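Side-chain contacts in metazoan TIR-STING fusion (Crassostrea gigas, PDB 6WT6), which joins a TIR domain to a STING ligand-binding domain in a single polypeptide, two copies of which make up the assembly: residues A33-C38 / T48-V53; S52-S55 / T59-F62; R65-G70 / D75-A80. All blocks are in the same frame, centred on the assembly; numbering follows the deposited sequence.

All three contacts lie in the TIR domain, on the same side of the chain's centre. Contacts 1 and 2, with centres about 6 Å apart, share helix 43-56 and place it against two neighbouring strands, 31-36 and 60-62. Those strands are probably hydrogen-bonded at Ala-33 O and Cys-61 N, 3.0 Å apart. Contact 3 follows later in the chain, its centre about 14 Å from that of contact 1 and about 16 Å from that of contact 2. It is tied to contact 2 by a salt bridge between Glu-54 and Arg-65, and to contact 1 through Phe-34, whose CE1 lies 3.9 Å from Phe-67 CZ.

Contact 1 (A33-C38 / T48-V53)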
ATOM      1  N   ALA A  33     -25.129  10.473  -5.220  1.00 48.62           N
ATOM      2  CA  ALA A  33     -24.436  10.894  -4.014  1.00 47.24           C
ATOM      3  C   ALA A  33     -24.815  10.001  -2.842  1.00 48.22           C
ATOM      4  O   ALA A  33     -25.984   9.647  -2.670  1.00 51.64           O
ATOM      5  CB  ALA A  33     -24.744  12.356  -3.675  1.00 46.89           C
ATOM      6  N   PHE A  34     -23.814   9.634  -2.049  1.00 47.14           N
ATOM      7  CA  PHE A  34     -24.026   9.011  -0.753  1.00 51.48           C
ATOM      8  C   PHE A  34     -23.859  10.076   0.319  1.00 50.86           C
ATOM      9  O   PHE A  34     -22.837  10.766   0.361  1.00 47.71           O
ATOM     10  CB  PHE A  34     -23.047   7.862  -0.510  1.00 55.55           C
ATOM     11  CG  PHE A  34     -23.102   7.300   0.889  1.00 56.26           C
ATOM     12  CD1 PHE A  34     -24.154   6.487   1.282  1.00 60.24           C
ATOM     13  CD2 PHE A  34     -22.100   7.577   1.805  1.00 56.09           C
ATOM     14  CE1 PHE A  34     -24.208   5.966   2.566  1.00 59.14           C
ATOM     15  CE2 PHE A  34     -22.149   7.058   3.091  1.00 57.24           C
ATOM     16  CZ  PHE A  34     -23.205   6.251   3.470  1.00 58.28           C
ATOM     17  N   ILE A  35     -24.868  10.213   1.170  1.00 54.32           N
ATOM     18  CA  ILE A  35     -24.845  11.178   2.261  1.00 59.21           C
ATOM     19  C   ILE A  35     -24.329  10.464   3.505  1.00 62.01           C
ATOM     20  O   ILE A  35     -25.032   9.645   4.102  1.00 64.08           O
ATOM     21  CB  ILE A  35     -26.230  11.795   2.488  1.00 61.16           C
ATOM     22  CG1 ILE A  35     -26.634  12.620   1.266  1.00 61.41           C
ATOM     23  CG2 ILE A  35     -26.243  12.653   3.743  1.00 63.36           C
ATOM     24  CD1 ILE A  35     -27.992  13.256   1.376  1.00 62.66           C
ATOM     25  N   SER A  36     -23.088  10.763   3.883  1.00 62.11           N
ATOM     26  CA  SER A  36     -22.463  10.198   5.071  1.00 63.71           C
ATOM     27  C   SER A  36     -22.665  11.163   6.232  1.00 58.97           C
ATOM     28  O   SER A  36     -22.192  12.304   6.188  1.00 55.74           O
ATOM     29  CB  SER A  36     -20.975   9.941   4.833  1.00 72.69           C
ATOM     30  OG  SER A  36     -20.383   9.286   5.939  1.00 82.21           O
ATOM     31  N   TYR A  37     -23.365  10.705   7.267  1.00 56.64           N
ATOM     32  CA  TYR A  37     -23.697  11.548   8.403  1.00 59.37           C
ATOM     33  C   TYR A  37     -23.593  10.734   9.683  1.00 58.06           C
ATOM     34  O   TYR A  37     -23.677   9.503   9.670  1.00 53.57           O
ATOM     35  CB  TYR A  37     -25.103  12.147   8.267  1.00 61.91           C
ATOM     36  CG  TYR A  37     -26.212  11.116   8.238  1.00 65.21           C
ATOM     37  CD1 TYR A  37     -26.494  10.398   7.080  1.00 62.18           C
ATOM     38  CD2 TYR A  37     -26.985  10.867   9.364  1.00 56.80           C
ATOM     39  CE1 TYR A  37     -27.507   9.455   7.051  1.00 61.09           C
ATOM     40  CE2 TYR A  37     -27.999   9.931   9.343  1.00 58.47           C
ATOM     41  CZ  TYR A  37     -28.257   9.228   8.188  1.00 60.71           C
ATOM     42  OH  TYR A  37     -29.269   8.296   8.169  1.00 63.86           O
ATOM     43  N   CYS A  38     -23.396  11.442  10.795  1.00 59.97           N
ATOM     44  CA  CYS A  38     -23.462  10.822  12.112  1.00 61.50           C
ATOM     45  C   CYS A  38     -24.919  10.734  12.545  1.00 60.64           C
ATOM     46  O   CYS A  38     -25.582  11.762  12.716  1.00 59.86           O
ATOM     47  CB  CYS A  38     -22.648  11.616  13.131  1.00 63.93           C
ATOM     48  SG  CYS A  38     -22.837  11.022  14.832  1.00 71.42           S
ATOM     49  N   THR A  48     -32.479  17.057   5.509  1.00 76.78           N
ATOM     50  CA  THR A  48     -32.708  18.316   4.808  1.00 75.11           C
ATOM     51  C   THR A  48     -31.903  18.375   3.515  1.00 75.06           C
ATOM     52  O   THR A  48     -32.439  18.710   2.451  1.00 77.27           O
ATOM     53  CB  THR A  48     -32.359  19.493   5.720  1.00 72.37           C
ATOM     54  OG1 THR A  48     -33.171  19.441   6.902  1.00 75.09           O
ATOM     55  CG2 THR A  48     -32.599  20.817   5.003  1.00 68.01           C
ATOM     56  N   ILE A  49     -30.611  18.040   3.586  1.00 70.90           N
ATOM     57  CA  ILE A  49     -29.783  18.020   2.382  1.00 66.06           C
ATOM     58  C   ILE A  49     -30.291  16.968   1.404  1.00 64.16           C
ATOM     59  O   ILE A  49     -30.348  17.205   0.192  1.00 63.52           O
ATOM     60  CB  ILE A  49     -28.304  17.790   2.749  1.00 63.93           C
ATOM     61  CG1 ILE A  49     -27.732  19.025   3.452  1.00 65.21           C
ATOM     62  CG2 ILE A  49     -27.482  17.444   1.511  1.00 61.66           C
ATOM     63  CD1 ILE A  49     -26.277  18.887   3.855  1.00 63.91           C
ATOM     64  N   LEU A  50     -30.685  15.800   1.915  1.00 65.52           N
ATOM     65  CA  LEU A  50     -31.219  14.746   1.057  1.00 66.61           C
ATOM     66  C   LEU A  50     -32.436  15.226   0.278  1.00 72.24           C
ATOM     67  O   LEU A  50     -32.507  15.068  -0.946  1.00 74.53           O
ATOM     68  CB  LEU A  50     -31.582  13.523   1.896  1.00 64.87           C
ATOM     69  CG  LEU A  50     -32.348  12.436   1.138  1.00 62.53           C
ATOM     70  CD1 LEU A  50     -31.416  11.705   0.191  1.00 56.14           C
ATOM     71  CD2 LEU A  50     -33.035  11.466   2.094  1.00 64.44           C
ATOM     72  N   ASP A  51     -33.412  15.809   0.979  1.00 76.10           N
ATOM     73  CA  ASP A  51     -34.626  16.272   0.316  1.00 79.05           C
ATOM     74  C   ASP A  51     -34.325  17.368  -0.699  1.00 77.64           C
ATOM     75  O   ASP A  51     -35.009  17.469  -1.724  1.00 75.87           O
ATOM     76  CB  ASP A  51     -35.636  16.766   1.354  1.00 83.45           C
ATOM     77  CG  ASP A  51     -36.147  15.649   2.251  1.00 87.75           C
ATOM     78  OD1 ASP A  51     -36.075  14.471   1.838  1.00 87.93           O
ATOM     79  OD2 ASP A  51     -36.624  15.947   3.368  1.00 91.21           O
ATOM     80  N   SER A  52     -33.302  18.186  -0.440  1.00 77.59           N
ATOM     81  CA  SER A  52     -32.937  19.241  -1.380  1.00 77.34           C
ATOM     82  C   SER A  52     -32.374  18.664  -2.670  1.00 77.20           C
ATOM     83  O   SER A  52     -32.649  19.181  -3.760  1.00 78.43           O
ATOM     84  CB  SER A  52     -31.922  20.189  -0.743  1.00 78.83           C
ATOM     85  OG  SER A  52     -32.416  20.748   0.460  1.00 83.43           O
ATOM     86  N   VAL A  53     -31.578  17.599  -2.571  1.00 73.59           N
ATOM     87  CA  VAL A  53     -30.940  17.039  -3.758  1.00 67.64           C
ATOM     88  C   VAL A  53     -31.917  16.181  -4.548  1.00 67.90           C
ATOM     89  O   VAL A  53     -32.023  16.307  -5.772  1.00 66.68           O
ATOM     90  CB  VAL A  53     -29.688  16.236  -3.365  1.00 62.85           C
ATOM     91  CG1 VAL A  53     -28.940  15.801  -4.601  1.00 57.18           C
ATOM     92  CG2 VAL A  53     -28.799  17.052  -2.473  1.00 63.31           C
TER
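Thr-48 O, on the helix that Ile-35 packs against, half a turn before Leu-50, accepts two hydrogen bonds from a single residue: Ser-52 N reaches it at 3.1 Å, and Ser-52 OG comes in at 2.8 Å from the other face of the carbonyl plane. The side of the helix turned to the sheet is apolar. Ile-35 leaves strand 31-36 with CG1 anti to its own carbonyl carbon (chi1 -65°) and then runs fully extended (chi2 179°), so that CD1 is carried straight onto the helix backbone. There CD1 sits 3.6 Å from Leu-50 CA, and equally close to Leu-50 CB, while Leu-50 CD1 flanks the same methyl at 3.9 Å. The two side chains cross at about a right angle. This is the packing of the helix of a beta-alpha-beta unit, strand 31-36, helix 43-56 and strand 60-62, on the parallel sheet of the TIR domain. Ile-49 adds a looser touch, its CG2 lying 4.2 Å from Ile-35 CD1. Leu-50 also lies against Cys-60 and Phe-62 of the adjacent strand, and a turn further on Val-53 meets Ile-155 and Ile-159 of helix 153-159.

Contact 2 (S52-S55 / T59-F62); sequences SVES and TCCF
Val-53 meets Cys-60 where helix 43-56 of the beta-alpha-beta unit lies over strand 60-62, the outermost strand at one side of the chain's parallel TIR sheet. With CG1 anti to the backbone N (chi1 -173°), Val-53 turns that methyl onto the sulfur, and CG1 stands 3.8 Å from Cys-60 SG. Both residues are buried. The next residue, Glu-54, supplies the polar half of the contact. Its CB does not head for the strand, but beyond CG the chain is extended and carries the carboxylate to the backbone, where Cys-60 N donates to Glu-54 OE2 over 3.2 Å with an N-H...O angle of 156°. The oxygen uses its anti lone pair, the one away from OE1. Cys-61 pairs through its backbone with Ala-33 and Ile-35 of strand 31-36, which leaves Cys-60 N facing away from that strand; the carboxylate thus serves a peptide N-H on the outer side of the strand. Glu-54 OE1 meanwhile forms a salt bridge with Arg-65, so both oxygens are held and the rotation of the group is restricted. Alongside the bond, the methylene Glu-54 CG rests 4.1 Å from Cys-60 CB.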
ATOM      1  N   SER A  52     -33.302  18.186  -0.440  1.00 77.59           N
ATOM      2  CA  SER A  52     -32.937  19.241  -1.380  1.00 77.34           C
ATOM      3  C   SER A  52     -32.374  18.664  -2.670  1.00 77.20           C
ATOM      4  O   SER A  52     -32.649  19.181  -3.760  1.00 78.43           O
ATOM      5  CB  SER A  52     -31.922  20.189  -0.743  1.00 78.83           C
ATOM      6  OG  SER A  52     -32.416  20.748   0.460  1.00 83.43           O
ATOM      7  N   VAL A  53     -31.578  17.599  -2.571  1.00 73.59           N
ATOM      8  CA  VAL A  53     -30.940  17.039  -3.758  1.00 67.64           C
ATOM      9  C   VAL A  53     -31.917  16.181  -4.548  1.00 67.90           C
ATOM     10  O   VAL A  53     -32.023  16.307  -5.772  1.00 66.68           O
ATOM     11  CB  VAL A  53     -29.688  16.236  -3.365  1.00 62.85           C
ATOM     12  CG1 VAL A  53     -28.940  15.801  -4.601  1.00 57.18           C
ATOM     13  CG2 VAL A  53     -28.799  17.052  -2.473  1.00 63.31           C
ATOM     14  N   GLU A  54     -32.645  15.296  -3.861  1.00 68.80           N
ATOM     15  CA  GLU A  54     -33.481  14.329  -4.564  1.00 70.99           C
ATOM     16  C   GLU A  54     -34.618  15.001  -5.322  1.00 77.98           C
ATOM     17  O   GLU A  54     -35.070  14.479  -6.348  1.00 80.11           O
ATOM     18  CB  GLU A  54     -34.022  13.285  -3.583  1.00 69.64           C
ATOM     19  CG  GLU A  54     -32.962  12.299  -3.092  1.00 66.95           C
ATOM     20  CD  GLU A  54     -33.539  10.945  -2.717  1.00 62.82           C
ATOM     21  OE1 GLU A  54     -34.652  10.904  -2.153  1.00 61.99           O
ATOM     22  OE2 GLU A  54     -32.886   9.915  -2.998  1.00 58.52           O
ATOM     23  N   SER A  55     -35.087  16.159  -4.848  1.00 80.61           N
ATOM     24  CA  SER A  55     -36.125  16.878  -5.582  1.00 84.61           C
ATOM     25  C   SER A  55     -35.594  17.393  -6.914  1.00 83.09           C
ATOM     26  O   SER A  55     -36.301  17.351  -7.929  1.00 83.48           O
ATOM     27  CB  SER A  55     -36.667  18.032  -4.741  1.00 88.10           C
ATOM     28  OG  SER A  55     -35.730  19.094  -4.674  1.00 94.19           O
ATOM     29  N   THR A  59     -30.450  11.004  -7.602  1.00 52.12           N
ATOM     30  CA  THR A  59     -30.776   9.832  -6.797  1.00 56.27           C
ATOM     31  C   THR A  59     -29.687   9.638  -5.748  1.00 55.67           C
ATOM     32  O   THR A  59     -28.506   9.516  -6.090  1.00 55.17           O
ATOM     33  CB  THR A  59     -30.910   8.585  -7.671  1.00 59.55           C
ATOM     34  OG1 THR A  59     -32.097   8.684  -8.468  1.00 64.28           O
ATOM     35  CG2 THR A  59     -30.984   7.330  -6.813  1.00 61.32           C
ATOM     36  N   CYS A  60     -30.081   9.607  -4.479  1.00 53.68           N
ATOM     37  CA  CYS A  60     -29.133   9.540  -3.380  1.00 56.46           C
ATOM     38  C   CYS A  60     -29.340   8.276  -2.556  1.00 58.16           C
ATOM     39  O   CYS A  60     -30.380   7.616  -2.630  1.00 57.13           O
ATOM     40  CB  CYS A  60     -29.249  10.769  -2.470  1.00 58.34           C
ATOM     41  SG  CYS A  60     -28.680  12.308  -3.209  1.00 59.33           S
ATOM     42  N   CYS A  61     -28.319   7.950  -1.768  1.00 58.43           N
ATOM     43  CA  CYS A  61     -28.351   6.845  -0.817  1.00 57.35           C
ATOM     44  C   CYS A  61     -28.321   7.430   0.588  1.00 60.58           C
ATOM     45  O   CYS A  61     -27.379   8.147   0.945  1.00 62.11           O
ATOM     46  CB  CYS A  61     -27.174   5.893  -1.036  1.00 53.50           C
ATOM     47  SG  CYS A  61     -27.050   4.545   0.171  1.00 53.05           S
ATOM     48  N   PHE A  62     -29.349   7.124   1.379  1.00 62.25           N
ATOM     49  CA  PHE A  62     -29.520   7.686   2.714  1.00 63.07           C
ATOM     50  C   PHE A  62     -29.676   6.545   3.709  1.00 59.27           C
ATOM     51  O   PHE A  62     -30.585   5.721   3.569  1.00 56.51           O
ATOM     52  CB  PHE A  62     -30.736   8.617   2.755  1.00 66.02           C
ATOM     53  CG  PHE A  62     -30.776   9.516   3.958  1.00 67.93           C
ATOM     54  CD1 PHE A  62     -29.898  10.579   4.069  1.00 67.99           C
ATOM     55  CD2 PHE A  62     -31.703   9.309   4.966  1.00 68.91           C
ATOM     56  CE1 PHE A  62     -29.935  11.413   5.170  1.00 69.08           C
ATOM     57  CE2 PHE A  62     -31.745  10.143   6.070  1.00 70.75           C
ATOM     58  CZ  PHE A  62     -30.859  11.197   6.171  1.00 69.92           C
TER

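Contact 3 (R65-G70 / D75-A80); sequences RDFLPG and DVVVDA
The ring of Phe-67 meets three residues of helix 74-82, each from a different direction. Val-76 takes one face: its CG1 lies 4.0 Å from the ring centroid, 20° off the normal, in a CH-pi contact displaced toward the CD1-CE1 side. The two side chains run past each other in opposite senses. Ala-80, one turn later, comes to the edge instead, with CB in the ring plane and 3.8 Å from Phe-67 CZ. Val-77 crosses the phenylalanine at about a right angle and approaches obliquely, its CG2 standing 3.8 Å from Phe-67 CE2. A chi1 of -68° directs the ring to the helix, and a chi2 of -11°, which keeps CA close to the ring plane, sets its turn, so that a face meets Val-76 and an edge Ala-80.

Phe-67 is the first residue to leave helix 63-66, in the connection that corresponds to the BB loop of TIR domains, between strand 60-62, second in chain order, and helix 74-82. Just before it, Arg-65 NE and Asp-66 OD1 form a salt bridge, 3.1 Å apart, and Asp-66 OD2 accepts from Phe-62 N. Phe-34 and Cys-61 of the sheet also touch the Phe-67 side chain, which is therefore packed between strands and helix. On helix 74-82, Asp-79 OD1 is hydrogen-bonded to Tyr-310 OH of the second subunit.

The side chains of 65-70 and 75-80 meet carbon on carbon, so the seating of this loop on the helix probably rests mainly on shape and on the removal of apolar surface from water, without directional polar bonds between the two segments.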
ATOM      1  N   ARG A  65     -33.082   5.728   5.464  1.00 70.06           N
ATOM      2  CA  ARG A  65     -34.128   5.270   4.555  1.00 69.04           C
ATOM      3  C   ARG A  65     -33.752   3.964   3.868  1.00 69.05           C
ATOM      4  O   ARG A  65     -34.574   3.044   3.784  1.00 69.79           O
ATOM      5  CB  ARG A  65     -34.411   6.347   3.509  1.00 67.23           C
ATOM      6  CG  ARG A  65     -35.123   5.838   2.274  1.00 67.65           C
ATOM      7  CD  ARG A  65     -35.214   6.918   1.211  1.00 66.81           C
ATOM      8  NE  ARG A  65     -33.914   7.182   0.606  1.00 67.72           N
ATOM      9  CZ  ARG A  65     -33.662   8.206  -0.201  1.00 68.34           C
ATOM     10  NH1 ARG A  65     -34.625   9.068  -0.494  1.00 70.69           N
ATOM     11  NH2 ARG A  65     -32.449   8.371  -0.709  1.00 68.38           N
ATOM     12  N   ASP A  66     -32.514   3.866   3.385  1.00 66.47           N
ATOM     13  CA  ASP A  66     -32.092   2.789   2.499  1.00 61.65           C
ATOM     14  C   ASP A  66     -31.456   1.604   3.222  1.00 59.96           C
ATOM     15  O   ASP A  66     -31.543   0.478   2.722  1.00 58.72           O
ATOM     16  CB  ASP A  66     -31.112   3.335   1.447  1.00 59.94           C
ATOM     17  CG  ASP A  66     -31.710   4.473   0.616  1.00 61.49           C
ATOM     18  OD1 ASP A  66     -32.832   4.312   0.092  1.00 62.04           O
ATOM     19  OD2 ASP A  66     -31.060   5.531   0.488  1.00 60.68           O
ATOM     20  N   PHE A  67     -30.818   1.807   4.375  1.00 71.11           N
ATOM     21  CA  PHE A  67     -30.188   0.706   5.099  1.00 71.46           C
ATOM     22  C   PHE A  67     -31.214   0.046   6.013  1.00 76.95           C
ATOM     23  O   PHE A  67     -31.798   0.705   6.882  1.00 70.01           O
ATOM     24  CB  PHE A  67     -28.977   1.184   5.904  1.00 65.50           C
ATOM     25  CG  PHE A  67     -27.818   1.633   5.053  1.00 61.52           C
ATOM     26  CD1 PHE A  67     -27.806   1.387   3.689  1.00 59.15           C
ATOM     27  CD2 PHE A  67     -26.740   2.298   5.618  1.00 59.61           C
ATOM     28  CE1 PHE A  67     -26.748   1.802   2.901  1.00 56.38           C
ATOM     29  CE2 PHE A  67     -25.676   2.714   4.834  1.00 56.79           C
ATOM     30  CZ  PHE A  67     -25.681   2.464   3.474  1.00 54.50           C
ATOM     31  N   LEU A  68     -31.432  -1.258   5.813  1.00 76.41           N
ATOM     32  CA  LEU A  68     -32.358  -2.008   6.644  1.00 76.90           C
ATOM     33  C   LEU A  68     -31.887  -1.983   8.097  1.00 78.33           C
ATOM     34  O   LEU A  68     -30.699  -1.788   8.366  1.00 76.48           O
ATOM     35  CB  LEU A  68     -32.477  -3.445   6.133  1.00 77.89           C
ATOM     36  CG  LEU A  68     -32.879  -3.597   4.660  1.00 79.63           C
ATOM     37  CD1 LEU A  68     -31.652  -3.801   3.775  1.00 76.37           C
ATOM     38  CD2 LEU A  68     -33.886  -4.721   4.463  1.00 82.82           C
ATOM     39  N   PRO A  69     -32.806  -2.166   9.055  1.00 80.59           N
ATOM     40  CA  PRO A  69     -32.430  -1.964  10.469  1.00 80.50           C
ATOM     41  C   PRO A  69     -31.258  -2.812  10.936  1.00 79.24           C
ATOM     42  O   PRO A  69     -30.452  -2.342  11.749  1.00 79.18           O
ATOM     43  CB  PRO A  69     -33.723  -2.311  11.228  1.00 84.36           C
ATOM     44  CG  PRO A  69     -34.586  -3.056  10.245  1.00 86.23           C
ATOM     45  CD  PRO A  69     -34.236  -2.487   8.907  1.00 83.08           C
ATOM     46  N   GLY A  70     -31.125  -4.039  10.443  1.00 79.81           N
ATOM     47  CA  GLY A  70     -30.069  -4.923  10.888  1.00 82.54           C
ATOM     48  C   GLY A  70     -28.839  -4.997  10.011  1.00 86.93           C
ATOM     49  O   GLY A  70     -27.970  -5.838  10.267  1.00 88.59           O
ATOM     50  N   ASP A  75     -19.474  -2.664   5.785  1.00 48.30           N
ATOM     51  CA  ASP A  75     -19.357  -3.164   4.418  1.00 46.87           C
ATOM     52  C   ASP A  75     -20.541  -2.746   3.556  1.00 47.79           C
ATOM     53  O   ASP A  75     -20.389  -2.508   2.352  1.00 46.53           O
ATOM     54  CB  ASP A  75     -19.232  -4.684   4.431  1.00 47.64           C
ATOM     55  CG  ASP A  75     -20.407  -5.366   5.109  1.00 50.42           C
ATOM     56  OD1 ASP A  75     -20.727  -4.946   6.237  1.00 51.51           O
ATOM     57  OD2 ASP A  75     -20.990  -6.308   4.524  1.00 51.58           O
ATOM     58  N   VAL A  76     -21.737  -2.706   4.142  1.00 50.14           N
ATOM     59  CA  VAL A  76     -22.890  -2.159   3.430  1.00 51.27           C
ATOM     60  C   VAL A  76     -22.664  -0.683   3.129  1.00 49.94           C
ATOM     61  O   VAL A  76     -23.046  -0.181   2.062  1.00 49.64           O
ATOM     62  CB  VAL A  76     -24.180  -2.386   4.244  1.00 54.25           C
ATOM     63  CG1 VAL A  76     -25.360  -1.672   3.609  1.00 55.61           C
ATOM     64  CG2 VAL A  76     -24.464  -3.875   4.375  1.00 55.73           C
ATOM     65  N   VAL A  77     -22.017   0.028   4.054  1.00 49.22           N
ATOM     66  CA  VAL A  77     -21.667   1.425   3.811  1.00 47.95           C
ATOM     67  C   VAL A  77     -20.708   1.532   2.632  1.00 45.48           C
ATOM     68  O   VAL A  77     -20.921   2.321   1.703  1.00 44.90           O
ATOM     69  CB  VAL A  77     -21.076   2.058   5.084  1.00 47.77           C
ATOM     70  CG1 VAL A  77     -20.453   3.412   4.775  1.00 46.22           C
ATOM     71  CG2 VAL A  77     -22.152   2.199   6.151  1.00 54.56           C
ATOM     72  N   VAL A  78     -19.647   0.726   2.645  1.00 44.10           N
ATOM     73  CA  VAL A  78     -18.665   0.785   1.569  1.00 41.79           C
ATOM     74  C   VAL A  78     -19.272   0.302   0.256  1.00 41.93           C
ATOM     75  O   VAL A  78     -18.940   0.823  -0.817  1.00 40.45           O
ATOM     76  CB  VAL A  78     -17.405  -0.006   1.966  1.00 40.58           C
ATOM     77  CG1 VAL A  78     -16.472  -0.173   0.780  1.00 38.44           C
ATOM     78  CG2 VAL A  78     -16.693   0.719   3.094  1.00 43.72           C
ATOM     79  N   ASP A  79     -20.180  -0.678   0.311  1.00 43.81           N
ATOM     80  CA  ASP A  79     -20.939  -1.039  -0.882  1.00 44.40           C
ATOM     81  C   ASP A  79     -21.719   0.157  -1.419  1.00 44.84           C
ATOM     82  O   ASP A  79     -21.835   0.337  -2.638  1.00 46.29           O
ATOM     83  CB  ASP A  79     -21.884  -2.207  -0.584  1.00 46.80           C
ATOM     84  CG  ASP A  79     -21.166  -3.546  -0.518  1.00 57.64           C
ATOM     85  OD1 ASP A  79     -19.956  -3.593  -0.819  1.00 54.07           O
ATOM     86  OD2 ASP A  79     -21.813  -4.555  -0.159  1.00 58.22           O
ATOM     87  N   ALA A  80     -22.249   0.996  -0.525  1.00 46.02           N
ATOM     88  CA  ALA A  80     -22.958   2.192  -0.967  1.00 46.59           C
ATOM     89  C   ALA A  80     -21.994   3.235  -1.516  1.00 44.52           C
ATOM     90  O   ALA A  80     -22.290   3.893  -2.520  1.00 43.97           O
ATOM     91  CB  ALA A  80     -23.783   2.774   0.181  1.00 48.67           C
TER